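Local coordinates for protein transcription factor tau subunit sfc1 (Schizosaccharomyces pombe, PDB 4BJI) that belongs to the tauA domain of TFIIIC, which binds boxA promoter DNA of tRNA and similar genes, and contributes to it the DNA-binding domain given here, at residues Y80-G85 with D97-S102; G85-T90 with A106-F111; S102-Y107 with T167-S172; P152-T157 with S172-K177. All coordinates share one frame; numbering follows the deposited sequence.

Contact 1: residues Y80-G85 with D97-S102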
loop_
_atom_site.group_PDB
_atom_site.type_symbol
_atom_site.label_atom_id
_atom_site.label_comp_id
_atom_site.label_asym_id
_atom_site.label_seq_id
_atom_site.Cartn_x
_atom_site.Cartn_y
_atom_site.Cartn_z
ATOM N N TYR A 80 -5.506 -4.970 11.305
ATOM C CA TYR A 80 -5.706 -3.606 11.784
ATOM C C TYR A 80 -5.292 -2.639 10.663
ATOM O O TYR A 80 -4.624 -3.047 9.706
ATOM C CB TYR A 80 -4.890 -3.362 13.073
ATOM C CG TYR A 80 -3.388 -3.474 12.920
ATOM C CD1 TYR A 80 -2.732 -4.704 12.987
ATOM C CD2 TYR A 80 -2.617 -2.352 12.685
ATOM C CE1 TYR A 80 -1.336 -4.790 12.839
ATOM C CE2 TYR A 80 -1.250 -2.428 12.513
ATOM C CZ TYR A 80 -0.608 -3.634 12.613
ATOM O OH TYR A 80 0.760 -3.675 12.420
ATOM N N LEU A 81 -5.651 -1.372 10.766
ATOM C CA LEU A 81 -5.517 -0.414 9.684
ATOM C C LEU A 81 -4.663 0.782 10.075
ATOM O O LEU A 81 -4.946 1.436 11.080
ATOM C CB LEU A 81 -6.906 0.099 9.296
ATOM C CG LEU A 81 -6.993 1.229 8.281
ATOM C CD1 LEU A 81 -6.441 0.860 6.933
ATOM C CD2 LEU A 81 -8.464 1.704 8.135
ATOM N N TRP A 82 -3.625 1.070 9.312
ATOM C CA TRP A 82 -2.826 2.283 9.537
ATOM C C TRP A 82 -3.541 3.507 8.996
ATOM O O TRP A 82 -4.006 3.488 7.851
ATOM C CB TRP A 82 -1.486 2.164 8.816
ATOM C CG TRP A 82 -0.630 1.059 9.346
ATOM C CD1 TRP A 82 -0.582 -0.218 8.894
ATOM C CD2 TRP A 82 0.288 1.117 10.454
ATOM N NE1 TRP A 82 0.314 -0.958 9.621
ATOM C CE2 TRP A 82 0.857 -0.161 10.600
ATOM C CE3 TRP A 82 0.677 2.132 11.343
ATOM C CZ2 TRP A 82 1.782 -0.456 11.607
ATOM C CZ3 TRP A 82 1.595 1.843 12.322
ATOM C CH2 TRP A 82 2.127 0.558 12.462
ATOM N N THR A 83 -3.641 4.577 9.776
ATOM C CA THR A 83 -4.305 5.764 9.203
ATOM C C THR A 83 -3.360 6.879 8.825
ATOM O O THR A 83 -3.802 7.907 8.338
ATOM C CB THR A 83 -5.396 6.266 10.092
ATOM O OG1 THR A 83 -4.871 6.365 11.396
ATOM C CG2 THR A 83 -6.546 5.256 10.067
ATOM N N SER A 84 -2.055 6.676 8.999
ATOM C CA SER A 84 -1.046 7.629 8.568
ATOM C C SER A 84 0.297 6.900 8.544
ATOM O O SER A 84 0.388 5.760 8.997
ATOM C CB SER A 84 -1.019 8.819 9.513
ATOM O OG SER A 84 -0.769 8.369 10.826
ATOM N N GLY A 85 1.327 7.586 8.058
ATOM C CA GLY A 85 2.664 7.033 8.034
ATOM C C GLY A 85 2.948 6.231 6.765
ATOM O O GLY A 85 2.127 6.219 5.816
ATOM N N ASP A 97 4.379 -6.397 13.001
ATOM C CA ASP A 97 4.774 -4.988 13.135
ATOM C C ASP A 97 5.780 -4.652 12.040
ATOM O O ASP A 97 6.957 -4.997 12.133
ATOM C CB ASP A 97 5.387 -4.723 14.512
ATOM C CG ASP A 97 5.591 -3.251 14.785
ATOM O OD1 ASP A 97 5.567 -2.441 13.834
ATOM O OD2 ASP A 97 5.732 -2.903 15.984
ATOM N N PRO A 98 5.331 -3.965 10.984
ATOM C CA PRO A 98 6.222 -3.670 9.854
ATOM C C PRO A 98 7.294 -2.669 10.213
ATOM O O PRO A 98 8.263 -2.491 9.444
ATOM C CB PRO A 98 5.268 -3.121 8.796
ATOM C CG PRO A 98 4.114 -2.496 9.607
ATOM C CD PRO A 98 3.950 -3.475 10.783
ATOM N N ARG A 99 7.186 -2.034 11.384
ATOM C CA ARG A 99 8.230 -1.113 11.813
ATOM C C ARG A 99 9.410 -1.880 12.376
ATOM O O ARG A 99 10.509 -1.311 12.594
ATOM C CB ARG A 99 7.709 -0.179 12.927
ATOM C CG ARG A 99 6.487 0.589 12.553
ATOM C CD ARG A 99 5.868 1.269 13.767
ATOM N NE ARG A 99 5.445 0.291 14.761
ATOM C CZ ARG A 99 4.963 0.628 15.947
ATOM N NH1 ARG A 99 4.807 1.920 16.258
ATOM N NH2 ARG A 99 4.634 -0.329 16.807
ATOM N N LYS A 100 9.240 -3.171 12.644
ATOM C CA LYS A 100 10.303 -3.992 13.231
ATOM C C LYS A 100 10.991 -4.914 12.247
ATOM O O LYS A 100 11.942 -5.627 12.595
ATOM C CB LYS A 100 9.789 -4.857 14.369
ATOM C CG LYS A 100 9.256 -4.113 15.549
ATOM C CD LYS A 100 9.015 -5.134 16.650
ATOM C CE LYS A 100 8.306 -4.570 17.869
ATOM N NZ LYS A 100 8.985 -3.380 18.449
ATOM N N ASP A 101 10.512 -4.945 11.006
ATOM C CA ASP A 101 10.986 -5.881 10.017
ATOM C C ASP A 101 11.289 -5.100 8.736
ATOM O O ASP A 101 10.383 -4.658 8.048
ATOM C CB ASP A 101 9.898 -6.950 9.769
ATOM C CG ASP A 101 10.228 -7.910 8.629
ATOM O OD1 ASP A 101 11.399 -7.972 8.208
ATOM O OD2 ASP A 101 9.293 -8.631 8.147
ATOM N N SER A 102 12.571 -4.947 8.406
ATOM C CA SER A 102 12.913 -4.175 7.211
ATOM C C SER A 102 12.419 -4.818 5.913
ATOM O O SER A 102 12.332 -4.140 4.895
ATOM C CB SER A 102 14.381 -3.873 7.128
ATOM O OG SER A 102 15.102 -5.072 7.025
#

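Contact 2: residues G85-T90 with A106-F111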
loop_
_atom_site.group_PDB
_atom_site.type_symbol
_atom_site.label_atom_id
_atom_site.label_comp_id
_atom_site.label_asym_id
_atom_site.label_seq_id
_atom_site.Cartn_x
_atom_site.Cartn_y
_atom_site.Cartn_z
ATOM N N GLY A 85 1.327 7.586 8.058
ATOM C CA GLY A 85 2.664 7.033 8.034
ATOM C C GLY A 85 2.948 6.231 6.765
ATOM O O GLY A 85 2.127 6.219 5.816
ATOM N N PRO A 86 4.085 5.550 6.731
ATOM C CA PRO A 86 4.541 4.864 5.517
ATOM C C PRO A 86 3.697 3.661 5.148
ATOM O O PRO A 86 3.861 3.156 4.014
ATOM C CB PRO A 86 5.988 4.459 5.844
ATOM C CG PRO A 86 6.044 4.406 7.333
ATOM C CD PRO A 86 5.073 5.483 7.817
ATOM N N PHE A 87 2.847 3.182 6.067
ATOM C CA PHE A 87 1.906 2.102 5.794
ATOM C C PHE A 87 0.454 2.586 5.763
ATOM O O PHE A 87 -0.478 1.791 5.842
ATOM C CB PHE A 87 2.105 0.925 6.752
ATOM C CG PHE A 87 3.527 0.428 6.752
ATOM C CD1 PHE A 87 3.974 -0.455 5.767
ATOM C CD2 PHE A 87 4.430 0.861 7.697
ATOM C CE1 PHE A 87 5.306 -0.847 5.717
ATOM C CE2 PHE A 87 5.770 0.435 7.635
ATOM C CZ PHE A 87 6.186 -0.410 6.642
ATOM N N ARG A 88 0.253 3.902 5.613
ATOM C CA ARG A 88 -1.099 4.483 5.553
ATOM C C ARG A 88 -1.980 3.728 4.573
ATOM O O ARG A 88 -1.577 3.427 3.463
ATOM C CB ARG A 88 -1.006 5.955 5.166
ATOM C CG ARG A 88 -2.312 6.665 5.011
ATOM C CD ARG A 88 -2.107 8.001 4.281
ATOM N NE ARG A 88 -3.353 8.747 4.156
ATOM C CZ ARG A 88 -3.401 9.962 3.644
ATOM N NH1 ARG A 88 -2.273 10.524 3.247
ATOM N NH2 ARG A 88 -4.555 10.609 3.544
ATOM N N ASP A 89 -3.192 3.491 5.003
ATOM C CA ASP A 89 -4.239 2.898 4.158
ATOM C C ASP A 89 -3.939 1.436 3.803
ATOM O O ASP A 89 -4.488 0.886 2.817
ATOM C CB ASP A 89 -4.473 3.739 2.892
ATOM C CG ASP A 89 -5.052 5.088 3.211
ATOM O OD1 ASP A 89 -5.923 5.158 4.087
ATOM O OD2 ASP A 89 -4.561 6.080 2.637
ATOM N N THR A 90 -3.112 0.769 4.621
ATOM C CA THR A 90 -2.940 -0.664 4.535
ATOM C C THR A 90 -3.490 -1.368 5.750
ATOM O O THR A 90 -3.428 -0.841 6.880
ATOM C CB THR A 90 -1.473 -1.131 4.333
ATOM O OG1 THR A 90 -0.683 -0.917 5.519
ATOM C CG2 THR A 90 -0.843 -0.420 3.148
ATOM N N ALA A 106 8.996 -3.506 1.363
ATOM C CA ALA A 106 8.302 -3.901 0.144
ATOM C C ALA A 106 6.785 -3.619 0.171
ATOM O O ALA A 106 6.119 -3.643 -0.856
ATOM C CB ALA A 106 8.521 -5.382 -0.089
ATOM N N TYR A 107 6.231 -3.372 1.364
ATOM C CA TYR A 107 4.798 -3.218 1.542
ATOM C C TYR A 107 4.402 -1.776 1.833
ATOM O O TYR A 107 3.216 -1.483 1.997
ATOM C CB TYR A 107 4.277 -4.123 2.668
ATOM C CG TYR A 107 4.677 -5.560 2.493
ATOM C CD1 TYR A 107 4.503 -6.183 1.276
ATOM C CD2 TYR A 107 5.301 -6.244 3.516
ATOM C CE1 TYR A 107 4.908 -7.508 1.094
ATOM C CE2 TYR A 107 5.700 -7.548 3.352
ATOM C CZ TYR A 107 5.510 -8.147 2.148
ATOM O OH TYR A 107 5.934 -9.477 2.036
ATOM N N GLN A 108 5.374 -0.865 1.884
ATOM C CA GLN A 108 5.054 0.544 2.118
ATOM C C GLN A 108 4.117 1.078 1.049
ATOM O O GLN A 108 4.172 0.648 -0.110
ATOM C CB GLN A 108 6.314 1.407 2.175
ATOM C CG GLN A 108 7.121 1.125 3.414
ATOM C CD GLN A 108 8.320 2.009 3.652
ATOM O OE1 GLN A 108 9.321 1.521 4.213
ATOM N NE2 GLN A 108 8.257 3.274 3.270
ATOM N N ALA A 109 3.242 1.996 1.462
ATOM C CA ALA A 109 2.241 2.636 0.625
ATOM C C ALA A 109 2.573 4.072 0.342
ATOM O O ALA A 109 2.996 4.809 1.239
ATOM C CB ALA A 109 0.889 2.575 1.340
ATOM N N LEU A 110 2.445 4.450 -0.932
ATOM C CA LEU A 110 2.603 5.846 -1.338
ATOM C C LEU A 110 1.260 6.358 -1.816
ATOM O O LEU A 110 0.649 5.755 -2.712
ATOM C CB LEU A 110 3.665 5.991 -2.419
ATOM C CG LEU A 110 5.097 5.673 -1.993
ATOM C CD1 LEU A 110 5.444 4.307 -2.411
ATOM C CD2 LEU A 110 6.011 6.664 -2.634
ATOM N N PHE A 111 0.781 7.434 -1.186
ATOM C CA PHE A 111 -0.511 8.039 -1.487
ATOM C C PHE A 111 -0.268 9.281 -2.329
ATOM O O PHE A 111 0.690 10.052 -2.080
ATOM C CB PHE A 111 -1.255 8.457 -0.200
ATOM C CG PHE A 111 -2.428 9.378 -0.439
ATOM C CD1 PHE A 111 -3.616 8.900 -0.958
ATOM C CD2 PHE A 111 -2.335 10.719 -0.121
ATOM C CE1 PHE A 111 -4.697 9.753 -1.162
ATOM C CE2 PHE A 111 -3.403 11.576 -0.324
ATOM C CZ PHE A 111 -4.580 11.091 -0.848
HETATM O O HOH W 1 2.743 6.843 3.069
HETATM O O HOH W 2 5.822 4.763 2.434
#

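Contact 3: residues S102-Y107 with T167-S172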
loop_
_atom_site.group_PDB
_atom_site.type_symbol
_atom_site.label_atom_id
_atom_site.label_comp_id
_atom_site.label_asym_id
_atom_site.label_seq_id
_atom_site.Cartn_x
_atom_site.Cartn_y
_atom_site.Cartn_z
ATOM N N SER A 102 12.571 -4.947 8.406
ATOM C CA SER A 102 12.913 -4.175 7.211
ATOM C C SER A 102 12.419 -4.818 5.913
ATOM O O SER A 102 12.332 -4.140 4.895
ATOM C CB SER A 102 14.381 -3.873 7.128
ATOM O OG SER A 102 15.102 -5.072 7.025
ATOM N N ASN A 103 12.075 -6.102 5.950
ATOM C CA ASN A 103 11.453 -6.683 4.752
ATOM C C ASN A 103 10.145 -5.989 4.405
ATOM O O ASN A 103 9.695 -6.056 3.241
ATOM C CB ASN A 103 11.184 -8.185 4.900
ATOM C CG ASN A 103 12.442 -8.992 4.949
ATOM O OD1 ASN A 103 13.453 -8.637 4.342
ATOM N ND2 ASN A 103 12.398 -10.088 5.697
ATOM N N ALA A 104 9.515 -5.323 5.384
ATOM C CA ALA A 104 8.280 -4.606 5.135
ATOM C C ALA A 104 8.449 -3.344 4.295
ATOM O O ALA A 104 7.451 -2.737 3.901
ATOM C CB ALA A 104 7.597 -4.281 6.439
ATOM N N ALA A 105 9.689 -2.958 3.970
ATOM C CA ALA A 105 9.898 -1.922 2.982
ATOM C C ALA A 105 9.145 -2.236 1.690
ATOM O O ALA A 105 8.673 -1.315 1.015
ATOM C CB ALA A 105 11.403 -1.794 2.681
ATOM N N ALA A 106 8.996 -3.506 1.363
ATOM C CA ALA A 106 8.302 -3.901 0.144
ATOM C C ALA A 106 6.785 -3.619 0.171
ATOM O O ALA A 106 6.119 -3.643 -0.856
ATOM C CB ALA A 106 8.521 -5.382 -0.089
ATOM N N TYR A 107 6.231 -3.372 1.364
ATOM C CA TYR A 107 4.798 -3.218 1.542
ATOM C C TYR A 107 4.402 -1.776 1.833
ATOM O O TYR A 107 3.216 -1.483 1.997
ATOM C CB TYR A 107 4.277 -4.123 2.668
ATOM C CG TYR A 107 4.677 -5.560 2.493
ATOM C CD1 TYR A 107 4.503 -6.183 1.276
ATOM C CD2 TYR A 107 5.301 -6.244 3.516
ATOM C CE1 TYR A 107 4.908 -7.508 1.094
ATOM C CE2 TYR A 107 5.700 -7.548 3.352
ATOM C CZ TYR A 107 5.510 -8.147 2.148
ATOM O OH TYR A 107 5.934 -9.477 2.036
ATOM N N THR A 167 8.999 8.266 5.863
ATOM C CA THR A 167 9.554 7.566 4.712
ATOM C C THR A 167 9.805 6.079 4.987
ATOM O O THR A 167 10.267 5.345 4.095
ATOM C CB THR A 167 10.875 8.184 4.233
ATOM O OG1 THR A 167 11.908 7.963 5.204
ATOM C CG2 THR A 167 10.721 9.676 4.026
ATOM N N GLY A 168 9.485 5.619 6.188
ATOM C CA GLY A 168 9.667 4.226 6.535
ATOM C C GLY A 168 11.112 3.805 6.398
ATOM O O GLY A 168 12.034 4.444 6.948
ATOM N N TRP A 169 11.345 2.704 5.697
ATOM C CA TRP A 169 12.687 2.127 5.610
ATOM C C TRP A 169 13.559 2.780 4.534
ATOM O O TRP A 169 14.719 2.382 4.369
ATOM C CB TRP A 169 12.541 0.633 5.354
ATOM C CG TRP A 169 11.958 -0.122 6.514
ATOM C CD1 TRP A 169 10.704 -0.658 6.629
ATOM C CD2 TRP A 169 12.653 -0.437 7.726
ATOM N NE1 TRP A 169 10.573 -1.277 7.856
ATOM C CE2 TRP A 169 11.763 -1.175 8.536
ATOM C CE3 TRP A 169 13.940 -0.189 8.192
ATOM C CZ2 TRP A 169 12.125 -1.647 9.791
ATOM C CZ3 TRP A 169 14.294 -0.674 9.446
ATOM C CH2 TRP A 169 13.370 -1.380 10.228
ATOM N N TYR A 170 13.039 3.784 3.833
ATOM C CA TYR A 170 13.756 4.397 2.717
ATOM C C TYR A 170 14.389 5.722 3.104
ATOM O O TYR A 170 13.756 6.567 3.763
ATOM C CB TYR A 170 12.831 4.621 1.511
ATOM C CG TYR A 170 12.302 3.324 0.997
ATOM C CD1 TYR A 170 13.143 2.439 0.314
ATOM C CD2 TYR A 170 10.980 2.979 1.143
ATOM C CE1 TYR A 170 12.647 1.223 -0.166
ATOM C CE2 TYR A 170 10.477 1.772 0.648
ATOM C CZ TYR A 170 11.338 0.893 0.024
ATOM O OH TYR A 170 10.879 -0.321 -0.470
ATOM N N ARG A 171 15.631 5.909 2.685
ATOM C CA ARG A 171 16.328 7.175 2.849
ATOM C C ARG A 171 15.511 8.290 2.204
ATOM O O ARG A 171 14.979 8.121 1.095
ATOM C CB ARG A 171 17.728 7.061 2.228
ATOM C CG ARG A 171 18.577 8.305 2.341
ATOM C CD ARG A 171 19.929 7.997 1.737
ATOM N NE ARG A 171 19.875 8.009 0.287
ATOM C CZ ARG A 171 19.999 6.956 -0.504
ATOM N NH1 ARG A 171 20.221 5.745 0.026
ATOM N NH2 ARG A 171 19.923 7.090 -1.865
ATOM N N SER A 172 15.426 9.437 2.865
ATOM C CA SER A 172 14.524 10.488 2.418
ATOM C C SER A 172 14.757 10.921 0.967
ATOM O O SER A 172 13.792 11.024 0.215
ATOM C CB SER A 172 14.536 11.708 3.352
ATOM O OG SER A 172 15.781 12.368 3.314
#

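Contact 4: residues P152-T157 with S172-K177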
loop_
_atom_site.group_PDB
_atom_site.type_symbol
_atom_site.label_atom_id
_atom_site.label_comp_id
_atom_site.label_asym_id
_atom_site.label_seq_id
_atom_site.Cartn_x
_atom_site.Cartn_y
_atom_site.Cartn_z
ATOM N N PRO A 152 13.684 -0.272 -9.844
ATOM C CA PRO A 152 15.079 -0.443 -9.387
ATOM C C PRO A 152 15.503 0.579 -8.352
ATOM O O PRO A 152 16.392 0.303 -7.525
ATOM C CB PRO A 152 15.901 -0.267 -10.671
ATOM C CG PRO A 152 14.952 -0.619 -11.774
ATOM C CD PRO A 152 13.600 -0.083 -11.301
ATOM N N LEU A 153 14.886 1.758 -8.364
ATOM C CA LEU A 153 15.230 2.786 -7.382
ATOM C C LEU A 153 14.962 2.313 -5.950
ATOM O O LEU A 153 15.673 2.675 -5.011
ATOM C CB LEU A 153 14.467 4.079 -7.625
ATOM C CG LEU A 153 14.804 4.826 -8.912
ATOM C CD1 LEU A 153 13.808 5.960 -9.151
ATOM C CD2 LEU A 153 16.157 5.335 -8.852
ATOM N N LEU A 154 13.867 1.565 -5.773
ATOM C CA LEU A 154 13.598 1.059 -4.430
ATOM C C LEU A 154 14.175 -0.338 -4.204
ATOM O O LEU A 154 14.507 -0.662 -3.038
ATOM C CB LEU A 154 12.117 1.126 -4.046
ATOM C CG LEU A 154 11.499 2.515 -4.037
ATOM C CD1 LEU A 154 10.028 2.441 -3.656
ATOM C CD2 LEU A 154 12.236 3.463 -3.097
ATOM N N LYS A 155 14.391 -1.140 -5.241
ATOM C CA LYS A 155 15.016 -2.434 -5.029
ATOM C C LYS A 155 16.480 -2.310 -4.577
ATOM O O LYS A 155 16.941 -3.093 -3.751
ATOM C CB LYS A 155 14.955 -3.267 -6.304
ATOM C CG LYS A 155 15.551 -4.641 -6.122
ATOM C CD LYS A 155 15.484 -5.436 -7.413
ATOM C CE LYS A 155 16.304 -6.735 -7.298
ATOM N NZ LYS A 155 15.586 -7.950 -7.808
ATOM N N ASP A 156 17.204 -1.347 -5.119
ATOM C CA ASP A 156 18.643 -1.313 -4.936
ATOM C C ASP A 156 19.062 -0.475 -3.741
ATOM O O ASP A 156 20.224 -0.490 -3.337
ATOM C CB ASP A 156 19.356 -0.750 -6.160
ATOM C CG ASP A 156 19.167 -1.590 -7.412
ATOM O OD1 ASP A 156 18.717 -2.740 -7.323
ATOM O OD2 ASP A 156 19.489 -1.079 -8.508
ATOM N N THR A 157 18.154 0.309 -3.169
ATOM C CA THR A 157 18.570 1.287 -2.184
ATOM C C THR A 157 18.858 0.683 -0.819
ATOM O O THR A 157 18.155 -0.243 -0.384
ATOM C CB THR A 157 17.519 2.436 -2.102
ATOM O OG1 THR A 157 18.014 3.482 -1.317
ATOM C CG2 THR A 157 16.187 1.970 -1.527
ATOM N N SER A 172 15.426 9.437 2.865
ATOM C CA SER A 172 14.524 10.488 2.418
ATOM C C SER A 172 14.757 10.921 0.967
ATOM O O SER A 172 13.792 11.024 0.215
ATOM C CB SER A 172 14.536 11.708 3.352
ATOM O OG SER A 172 15.781 12.368 3.314
ATOM N N GLY A 173 15.981 11.157 0.537
ATOM C CA GLY A 173 16.143 11.663 -0.822
ATOM C C GLY A 173 15.748 10.661 -1.880
ATOM O O GLY A 173 15.277 11.022 -2.949
ATOM N N ARG A 174 15.945 9.389 -1.582
ATOM C CA ARG A 174 15.546 8.338 -2.516
ATOM C C ARG A 174 14.018 8.190 -2.527
ATOM O O ARG A 174 13.390 8.088 -3.588
ATOM C CB ARG A 174 16.211 7.022 -2.146
ATOM C CG ARG A 174 15.751 5.814 -2.965
ATOM C CD ARG A 174 16.012 5.888 -4.460
ATOM N NE ARG A 174 17.361 6.310 -4.838
ATOM C CZ ARG A 174 18.238 5.550 -5.473
ATOM N NH1 ARG A 174 18.004 4.278 -5.708
ATOM N NH2 ARG A 174 19.394 6.092 -5.824
ATOM N N TYR A 175 13.413 8.195 -1.341
ATOM C CA TYR A 175 11.963 8.114 -1.238
ATOM C C TYR A 175 11.247 9.210 -1.997
ATOM O O TYR A 175 10.303 8.940 -2.733
ATOM C CB TYR A 175 11.557 8.184 0.239
ATOM C CG TYR A 175 10.103 7.951 0.484
ATOM C CD1 TYR A 175 9.553 6.676 0.473
ATOM C CD2 TYR A 175 9.262 9.023 0.742
ATOM C CE1 TYR A 175 8.199 6.475 0.717
ATOM C CE2 TYR A 175 7.906 8.813 1.003
ATOM C CZ TYR A 175 7.417 7.541 0.981
ATOM O OH TYR A 175 6.053 7.328 1.204
ATOM N N TYR A 176 11.697 10.435 -1.841
ATOM C CA TYR A 176 11.001 11.562 -2.474
ATOM C C TYR A 176 11.313 11.658 -3.962
ATOM O O TYR A 176 10.460 12.116 -4.725
ATOM C CB TYR A 176 11.235 12.865 -1.672
ATOM C CG TYR A 176 10.494 12.837 -0.338
ATOM C CD1 TYR A 176 9.106 12.760 -0.304
ATOM C CD2 TYR A 176 11.179 12.857 0.869
ATOM C CE1 TYR A 176 8.421 12.714 0.881
ATOM C CE2 TYR A 176 10.492 12.785 2.082
ATOM C CZ TYR A 176 9.122 12.716 2.062
ATOM O OH TYR A 176 8.428 12.643 3.272
ATOM N N LYS A 177 12.467 11.155 -4.405
ATOM C CA LYS A 177 12.707 11.013 -5.848
ATOM C C LYS A 177 11.694 10.047 -6.452
ATOM O O LYS A 177 11.047 10.362 -7.466
ATOM C CB LYS A 177 14.112 10.545 -6.137
ATOM C CG LYS A 177 14.255 10.121 -7.621
ATOM C CD LYS A 177 15.655 9.665 -7.976
ATOM C CE LYS A 177 16.553 10.872 -8.134
ATOM N NZ LYS A 177 17.905 10.472 -8.717
#

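Contact 1: residues Y80-G85 with D97-S102
Pro98 and Arg99 meet the benzo end of the Trp82 indole from one side, with Tyr80 over the other face; Trp82 CZ2 sits 3.7 Å from Pro98 CG. Trp82 belongs to strand 79-82, and Pro98 and Arg99 to the type I turn Asp97 to Lys100. Arg99 can be followed outward. Its chain runs out past CB and CG to CD, which comes within 4.0 Å of Trp82 CH2, and there a bend (chi3 -62°) turns the head back over its own turn. The guanidinium takes the Trp82 CH2 corner over one face, the two planes 62° apart. It grips Asp97 side-on: Arg99 NE lies 2.9 Å from Asp97 OD1, on a syn lone pair. Arg99 NH2 lies 2.9 Å from Asp97 OD2. NH1 reaches the carbonyls of Met17 and Val19. Arg99 N also donates to Asp97 OD1, closing an Asx turn. At the strand's start, Tyr80 OH touches Pro98 CD at 3.6 Å and bonds to Tyr96 O. A leucine in place of Arg99 would probably leave the buried Asp97 carboxylate without its charged mate. No hydrogen bond crosses from strand to turn; they meet by van der Waals contact, while the arginine's polar bonds brace the turn and tie it to the 17-19 backbone.

Contact 2: residues G85-T90 with A106-F111
The turn joining strands 79-82 and 90-93, a hairpin consistent with the wing of a winged-helix domain, leans on strand 109-111 and the two residues before it through Pro86, Phe87 and Arg88. Two beta turns shape it, type I from Gly85 to Arg88 and type II from Phe87 to Thr90. Ala109 N donates to Pro86 O at 2.9 Å, nearly straight at the hydrogen (159°), and the same oxygen accepts from a water held by Gln108 NE2. A second water donates to both Gly85 O and Ala109 O, so two water bridges supplement the single direct bond. Phe87 CE1 rests 3.5 Å from Gln108 CG, ring and amide planes 66° apart, while the edge of the ring faces Tyr107 O. The Ala109 methyl touches both Arg88 O, 3.4 Å from its CB, and Thr90 CG2. Farther along the strand, the extended Arg88 chain carries its guanidinium over a face of Phe111: Arg88 CZ stands 4.3 Å from the ring centroid, a cation-pi contact in which the planes are inclined by 43°. The Gln108 amide also reaches the 167-169 loop, OE1 taking Trp169 N and NE2 giving to Thr167 O. Strand 139-141 pairs with 109-111 and touches Ala109 and Phe111 through Val139; strand 53-55 packs on Thr90, and helix 172-189 covers Leu110 with Tyr175 and Arg179.

Contact 3: residues S102-Y107 with T167-S172
Trp169 and Tyr170 both set CG opposite the carbonyl carbon (chi1 -68° and -62°), which brings the two rings against the Ser102 to Ala105 backbone. They are the last two residues of a type II' beta turn, Thr167 to Tyr170, in which Gly168 takes the positive-phi place; the partner is a 3-10 segment, 102-106, with Ala105 N bonded back to Ser102 O. The turn is pinned from within by Thr167 OG1, which donates to Tyr170 O at 2.7 Å. Ser102 brings its CA squarely over one face of the indole, 3.7 Å from the centroid of the six-membered ring and 20° off its normal, a CH-pi contact. Ser102 CB continues over the same ring, 3.9 Å from Trp169 CE3. Nearer the backbone, the methyl of Ala105 meets Trp169 CB at 3.8 Å and also touches Tyr170 CZ. The indole nitrogen is spoken for by Pro98 O, so its tilt over the 3-10 segment is fixed by a bond as well as by packing. The contact therefore joins the loop leading into strand 109-111 to the loop that enters helix 172-189, with Arg171 at the N-cap of that helix. Alongside the Ala105 methyl, the carbonyl lies near the plane of the tyrosine ring: Tyr170 OH is 2.8 Å from Ala105 O, at best a weak hydrogen bond, since the hydroxyl proton has another acceptor within reach.

Contact 4: residues P152-T157 with S172-K177
Arg174 threads its guanidinium between Leu153 and Thr157, with Leu153 CD2 over one face and Thr157 OG1 over the opposite one. CG leaves opposite the backbone N (chi1 174°), and bends at chi2 and chi3 then curl the chain back, so that the head lies against the short helix 151-155 instead of stretching away. Leu153 and Arg174 cross at about a right angle; the methyl Leu153 CD2 lies 3.8 Å from Arg174 NH1. Thr157 runs past the arginine in the reverse sense, its OG1 3.6 Å from Arg174 CG, which makes the aliphatic part of the arginine as much a packing surface as its head. In the guanidinium plane, Arg174 NH1 donates to Leu153 O at 2.9 Å, with 166° at the hydrogen, and meets a lone pair in the carbonyl plane. The C-terminal end of a helix has a partial negative potential, which probably favours a cation here. NE forms a salt bridge with Glu208, so the head is tied on two sides. An alanine here would probably leave Leu153 O and the Glu208 carboxylate without this partner and open a gap between Leu153 and Thr157. One turn on, Lys177 CD passes 4.3 Å from Leu153 CD1 before its NZ bonds to the carbonyls of Leu204 and Ala206. Helix 151-155 thus sits against the first turns of helix 172-189, where Val178 and Leu181 carry on the apolar face under Leu153, and Glu208, just past helix 197-205, anchors NE of the arginine.

Overall arrangement
Contacts 1 and 2 share Gly85 and follow one hairpin: Trp82 O is 3.0 Å from Asp89 N, a probable hydrogen bond. Contact 3 ties both to the C-terminal part of the chain through Trp169, whose NE1 lies 3.1 Å from Pro98 O of contact 1 and whose N lies 2.8 Å from Gln108 OE1 of contact 2. Contact 4 extends the line through Ser172, shared with contact 3, and through Tyr170 CD1, 3.6 Å from Thr157 CG2. Contacts 1 and 4 do not touch; their centres are about 19 Å apart. The set therefore connects the hairpin to the C-terminal helices, in a chain modelled alone, without DNA.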